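Local coordinates for periplasmic His/Glu/Gln/Arg/opine family-binding protein (PDB 3I6V) that binds lysine in its interdomain cleft and probably serves as the periplasmic solute-binding component of an amino-acid ABC transporter, at residues A[18-23]-A[213-218]; A[58-63]-A[80-85]. All blocks are in the same frame, centred on the assembly; numbering follows the deposited sequence. Where two conformers were deposited one is given.

Interaction 1. Residues A[18-23]-A[213-218]; sequences YNFIND and KKWFGE
The last turn of the C-terminal helix 207-216 packs here on Tyr18 and on the central strand 19-21 of a small three-stranded antiparallel sheet in a family 3 solute-binding fold, and Tyr18 and Phe216 carry most of the contact. Phe216 sends CE2 and CZ over one face of the Tyr18 ring, toward its rim. Phe216 CZ lies 3.7 Å from Tyr18 CE2. The rings are neither stacked nor edge-to-face: their planes meet at 56°. Tyr18 CB points away from the helix, yet with CG opposite its own carbonyl carbon (chi1 -61°) the ring runs back under Phe216. Beside this pair, Trp215 CZ3 approaches the edge of the Phe20 ring at CE1, 4.4 Å away, a looser touch. Tyr18 also stacks on Tyr15, with which Tyr18 and Asn19 form a classic beta bulge, and its OH is hydrogen-bonded to Asp152 OD2; Trp215 NE1 donates a hydrogen bond to Glu33 OE1. Replacing Tyr18 by alanine is likely to leave Asp152 without its phenol partner, strip Tyr15 of its stacking ring and open a gap beside Phe216. No hydrogen bond crosses between the segments, so the direct contact is apolar, van der Waals and hydrophobic packing of aromatic rings, while the polar ends of Tyr18 and Trp215 find partners beyond them.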
# COMPACT_ATOMS: atom_id res chain seq x y z
N TYR A 18 2.21 3.34 -5.64
CA TYR A 18 2.75 2.01 -5.31
C TYR A 18 2.58 1.02 -6.47
O TYR A 18 3.54 0.40 -6.93
CB TYR A 18 2.01 1.42 -4.09
CG TYR A 18 2.15 2.23 -2.83
CD1 TYR A 18 1.23 3.25 -2.54
CD2 TYR A 18 3.19 1.98 -1.93
CE1 TYR A 18 1.34 4.02 -1.35
CE2 TYR A 18 3.32 2.74 -0.72
CZ TYR A 18 2.39 3.74 -0.44
OH TYR A 18 2.50 4.48 0.72
N ASN A 19 1.33 0.85 -6.89
CA ASN A 19 0.98 -0.04 -7.99
C ASN A 19 -0.27 0.46 -8.76
O ASN A 19 -1.17 1.10 -8.19
CB ASN A 19 0.78 -1.48 -7.50
CG ASN A 19 -0.37 -1.61 -6.51
OD1 ASN A 19 -1.54 -1.73 -6.92
ND2 ASN A 19 -0.04 -1.62 -5.21
N PHE A 20 -0.31 0.18 -10.07
CA PHE A 20 -1.48 0.56 -10.89
C PHE A 20 -1.41 -0.16 -12.24
O PHE A 20 -0.36 -0.71 -12.57
CB PHE A 20 -1.63 2.11 -11.02
CG PHE A 20 -0.48 2.81 -11.71
CD1 PHE A 20 0.62 3.24 -10.99
CD2 PHE A 20 -0.54 3.10 -13.08
CE1 PHE A 20 1.69 3.89 -11.62
CE2 PHE A 20 0.50 3.76 -13.73
CZ PHE A 20 1.63 4.16 -13.01
N ILE A 21 -2.52 -0.21 -12.97
CA ILE A 21 -2.52 -0.76 -14.33
C ILE A 21 -2.39 0.43 -15.27
O ILE A 21 -3.21 1.35 -15.23
CB ILE A 21 -3.81 -1.56 -14.65
CG1 ILE A 21 -4.10 -2.60 -13.56
CG2 ILE A 21 -3.76 -2.16 -16.11
CD1 ILE A 21 -2.98 -3.67 -13.37
N ASN A 22 -1.33 0.46 -16.08
CA ASN A 22 -1.13 1.58 -16.99
C ASN A 22 -2.06 1.45 -18.22
O ASN A 22 -2.82 0.50 -18.35
CB ASN A 22 0.37 1.81 -17.32
CG ASN A 22 1.00 0.67 -18.13
OD1 ASN A 22 0.32 -0.09 -18.84
ND2 ASN A 22 2.33 0.58 -18.05
N ASP A 23 -2.00 2.44 -19.11
CA ASP A 23 -2.92 2.48 -20.26
C ASP A 23 -2.67 1.37 -21.31
O ASP A 23 -3.51 1.09 -22.16
CB ASP A 23 -2.86 3.89 -20.89
CG ASP A 23 -3.49 4.96 -19.98
OD1 ASP A 23 -4.57 4.68 -19.42
OD2 ASP A 23 -2.90 6.06 -19.82
N LYS A 213 12.94 7.54 -3.59
CA LYS A 213 12.92 8.98 -3.89
C LYS A 213 12.35 9.22 -5.30
O LYS A 213 11.52 10.09 -5.48
CB LYS A 213 14.32 9.61 -3.71
CG LYS A 213 14.74 9.78 -2.25
CD LYS A 213 16.23 10.12 -2.11
CE LYS A 213 16.64 10.19 -0.64
NZ LYS A 213 18.02 9.56 -0.42
N LYS A 214 12.75 8.40 -6.28
CA LYS A 214 12.20 8.50 -7.65
C LYS A 214 10.65 8.52 -7.61
O LYS A 214 10.01 9.42 -8.20
CB LYS A 214 12.73 7.34 -8.52
CG LYS A 214 12.20 7.36 -9.95
CD LYS A 214 12.61 6.08 -10.70
CE LYS A 214 11.88 5.98 -12.05
NZ LYS A 214 12.24 4.70 -12.73
N TRP A 215 10.05 7.56 -6.91
CA TRP A 215 8.59 7.43 -6.90
C TRP A 215 7.84 8.25 -5.84
O TRP A 215 6.71 8.65 -6.07
CB TRP A 215 8.18 5.96 -6.83
CG TRP A 215 8.48 5.21 -8.07
CD1 TRP A 215 9.63 4.53 -8.37
CD2 TRP A 215 7.62 5.05 -9.20
NE1 TRP A 215 9.53 3.94 -9.61
CE2 TRP A 215 8.31 4.26 -10.15
CE3 TRP A 215 6.32 5.51 -9.51
CZ2 TRP A 215 7.74 3.90 -11.38
CZ3 TRP A 215 5.77 5.17 -10.74
CH2 TRP A 215 6.48 4.37 -11.66
N PHE A 216 8.46 8.49 -4.68
CA PHE A 216 7.78 9.13 -3.55
C PHE A 216 8.27 10.55 -3.25
O PHE A 216 7.68 11.24 -2.42
CB PHE A 216 7.82 8.23 -2.29
CG PHE A 216 7.09 6.93 -2.47
CD1 PHE A 216 7.78 5.77 -2.78
CD2 PHE A 216 5.69 6.88 -2.36
CE1 PHE A 216 7.12 4.54 -2.98
CE2 PHE A 216 5.00 5.66 -2.57
CZ PHE A 216 5.71 4.49 -2.89
N GLY A 217 9.34 10.98 -3.93
CA GLY A 217 9.82 12.36 -3.80
C GLY A 217 11.11 12.48 -3.02
O GLY A 217 11.44 11.59 -2.22
N GLU A 218 11.83 13.58 -3.21
CA GLU A 218 13.13 13.81 -2.56
C GLU A 218 13.08 13.77 -1.02
O GLU A 218 14.07 13.45 -0.37
CB GLU A 218 13.77 15.13 -3.03
CG GLU A 218 14.34 15.06 -4.46
CD GLU A 218 15.25 13.85 -4.67
OE1 GLU A 218 16.23 13.69 -3.91
OE2 GLU A 218 14.97 13.06 -5.60

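Interaction 2. Residues A[58-63]-A[80-85]; sequences PNLVSG and EVIDFT. With NA (sodium ion), chain C.
Leu60 and Ile82 meet methyl to methyl, their side chains crossing at about a right angle: Leu60 CD2 comes to 3.8 Å from Ile82 CG2. Leu60 extends from the helix with CG anti to its backbone N (chi1 165°), which carries the branched end toward Ile82. Ile82 CG2 also receives Val61 CG2 at 4.1 Å, this time obliquely, so one gamma branch serves two neighbouring helix residues. With Ile82 CG1 between the backbone N and the carbonyl carbon (chi1 61°), CG2 is the branch turned to the helix. Branched aliphatic residues suit this surface because they offer methyls without a polar group to satisfy. Val61 CG2 also lies 4.3 Å from Val81 O, a loose approach at the more exposed margin. The arrangement joins the end of helix 56-61 to the residues leading into strand 83-89. The helix closes in a Schellman motif: Gly63, with positive phi, gives its N to Leu60 O at 3.0 Å, and glycine avoids a clash with the carbonyl before it. While the Ile82 side chain faces the helix, its carbonyl O binds the sodium ion at 2.4 Å. Asp83 OD1 binds the sodium ion at 2.4 Å as a second ligand, its negative charge suiting a cation, and Asp79 and Glu186 add further oxygens to the site.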
# COMPACT_ATOMS: atom_id res chain seq x y z
N PRO A 58 -6.61 -14.09 0.86
CA PRO A 58 -7.11 -15.48 0.62
C PRO A 58 -6.66 -16.07 -0.71
O PRO A 58 -6.35 -17.26 -0.77
CB PRO A 58 -8.65 -15.33 0.63
CG PRO A 58 -8.96 -14.00 1.18
CD PRO A 58 -7.67 -13.18 1.33
N ASN A 59 -6.57 -15.24 -1.75
CA ASN A 59 -6.11 -15.74 -3.05
C ASN A 59 -4.61 -16.08 -3.14
O ASN A 59 -4.22 -16.91 -3.98
CB ASN A 59 -6.60 -14.83 -4.19
CG ASN A 59 -8.13 -14.89 -4.36
OD1 ASN A 59 -8.79 -15.71 -3.73
ND2 ASN A 59 -8.67 -14.05 -5.22
N LEU A 60 -3.78 -15.45 -2.30
CA LEU A 60 -2.40 -15.91 -2.11
C LEU A 60 -2.43 -17.27 -1.43
O LEU A 60 -1.74 -18.21 -1.87
CB LEU A 60 -1.59 -14.93 -1.21
CG LEU A 60 -0.26 -15.47 -0.64
CD1 LEU A 60 0.78 -15.59 -1.74
CD2 LEU A 60 0.30 -14.54 0.45
N VAL A 61 -3.20 -17.37 -0.35
CA VAL A 61 -3.26 -18.63 0.42
C VAL A 61 -3.75 -19.81 -0.46
O VAL A 61 -3.25 -20.92 -0.32
CB VAL A 61 -4.12 -18.46 1.72
CG1 VAL A 61 -4.39 -19.80 2.43
CG2 VAL A 61 -3.41 -17.47 2.69
N SER A 62 -4.69 -19.56 -1.40
CA SER A 62 -5.25 -20.62 -2.25
C SER A 62 -4.36 -20.94 -3.44
O SER A 62 -4.67 -21.85 -4.23
CB SER A 62 -6.66 -20.23 -2.75
OG SER A 62 -7.50 -19.88 -1.67
N GLY A 63 -3.26 -20.19 -3.60
CA GLY A 63 -2.30 -20.49 -4.63
C GLY A 63 -2.52 -19.85 -5.98
O GLY A 63 -1.92 -20.29 -6.95
N GLU A 80 -0.85 -13.69 11.42
CA GLU A 80 -1.61 -14.90 11.81
C GLU A 80 -1.85 -15.82 10.64
O GLU A 80 -1.99 -17.01 10.84
CB GLU A 80 -2.98 -14.56 12.43
CG GLU A 80 -2.89 -13.62 13.64
CD GLU A 80 -4.25 -13.08 14.08
OE1 GLU A 80 -5.29 -13.45 13.48
OE2 GLU A 80 -4.29 -12.28 15.03
N VAL A 81 -1.91 -15.29 9.41
CA VAL A 81 -2.20 -16.15 8.22
C VAL A 81 -1.14 -16.20 7.11
O VAL A 81 -1.10 -17.15 6.32
CB VAL A 81 -3.52 -15.79 7.59
CG1 VAL A 81 -4.71 -16.17 8.52
CG2 VAL A 81 -3.51 -14.28 7.23
N ILE A 82 -0.30 -15.18 7.02
CA ILE A 82 0.76 -15.15 6.01
C ILE A 82 2.07 -14.75 6.68
O ILE A 82 2.04 -14.37 7.85
CB ILE A 82 0.44 -14.12 4.85
CG1 ILE A 82 0.31 -12.71 5.40
CG2 ILE A 82 -0.84 -14.55 4.08
CD1 ILE A 82 0.34 -11.59 4.30
N ASP A 83 3.18 -14.79 5.94
CA ASP A 83 4.49 -14.33 6.44
C ASP A 83 5.01 -13.16 5.60
O ASP A 83 4.80 -13.11 4.39
CB ASP A 83 5.52 -15.47 6.38
CG ASP A 83 5.48 -16.40 7.61
OD1 ASP A 83 4.75 -16.16 8.62
OD2 ASP A 83 6.18 -17.43 7.54
N PHE A 84 5.70 -12.23 6.25
CA PHE A 84 6.21 -11.04 5.54
C PHE A 84 7.74 -11.08 5.39
O PHE A 84 8.43 -11.63 6.26
CB PHE A 84 5.85 -9.77 6.32
CG PHE A 84 4.39 -9.40 6.25
CD1 PHE A 84 3.53 -9.76 7.28
CD2 PHE A 84 3.90 -8.65 5.17
CE1 PHE A 84 2.17 -9.41 7.25
CE2 PHE A 84 2.54 -8.27 5.12
CZ PHE A 84 1.68 -8.64 6.15
N THR A 85 8.26 -10.50 4.31
CA THR A 85 9.67 -10.10 4.24
C THR A 85 9.88 -8.95 5.21
O THR A 85 8.92 -8.45 5.78
CB THR A 85 10.06 -9.59 2.80
OG1 THR A 85 9.31 -8.40 2.47
CG2 THR A 85 9.81 -10.64 1.75
NA NA C . 2.71 -15.68 9.80

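Overall arrangement
Interactions 1 and 2 lie on opposite sides of the chain's centre, with their own centres 25 Å apart and nearest atoms about 12 Å apart, so neither touches the other. Along the sequence, both segments of interaction 2 fall between those of interaction 1, which brings a strand near the N-terminus against the last helix. Strand 83-89 links them: it begins in interaction 2, and farther along, Ile89 touches both Tyr18 and Phe216. The bound lysine is closer to interaction 1, with the Tyr18 side chain about 6 Å from it, whereas that of Ile82 is about 9 Å away. Interaction 2 instead adjoins the sodium site.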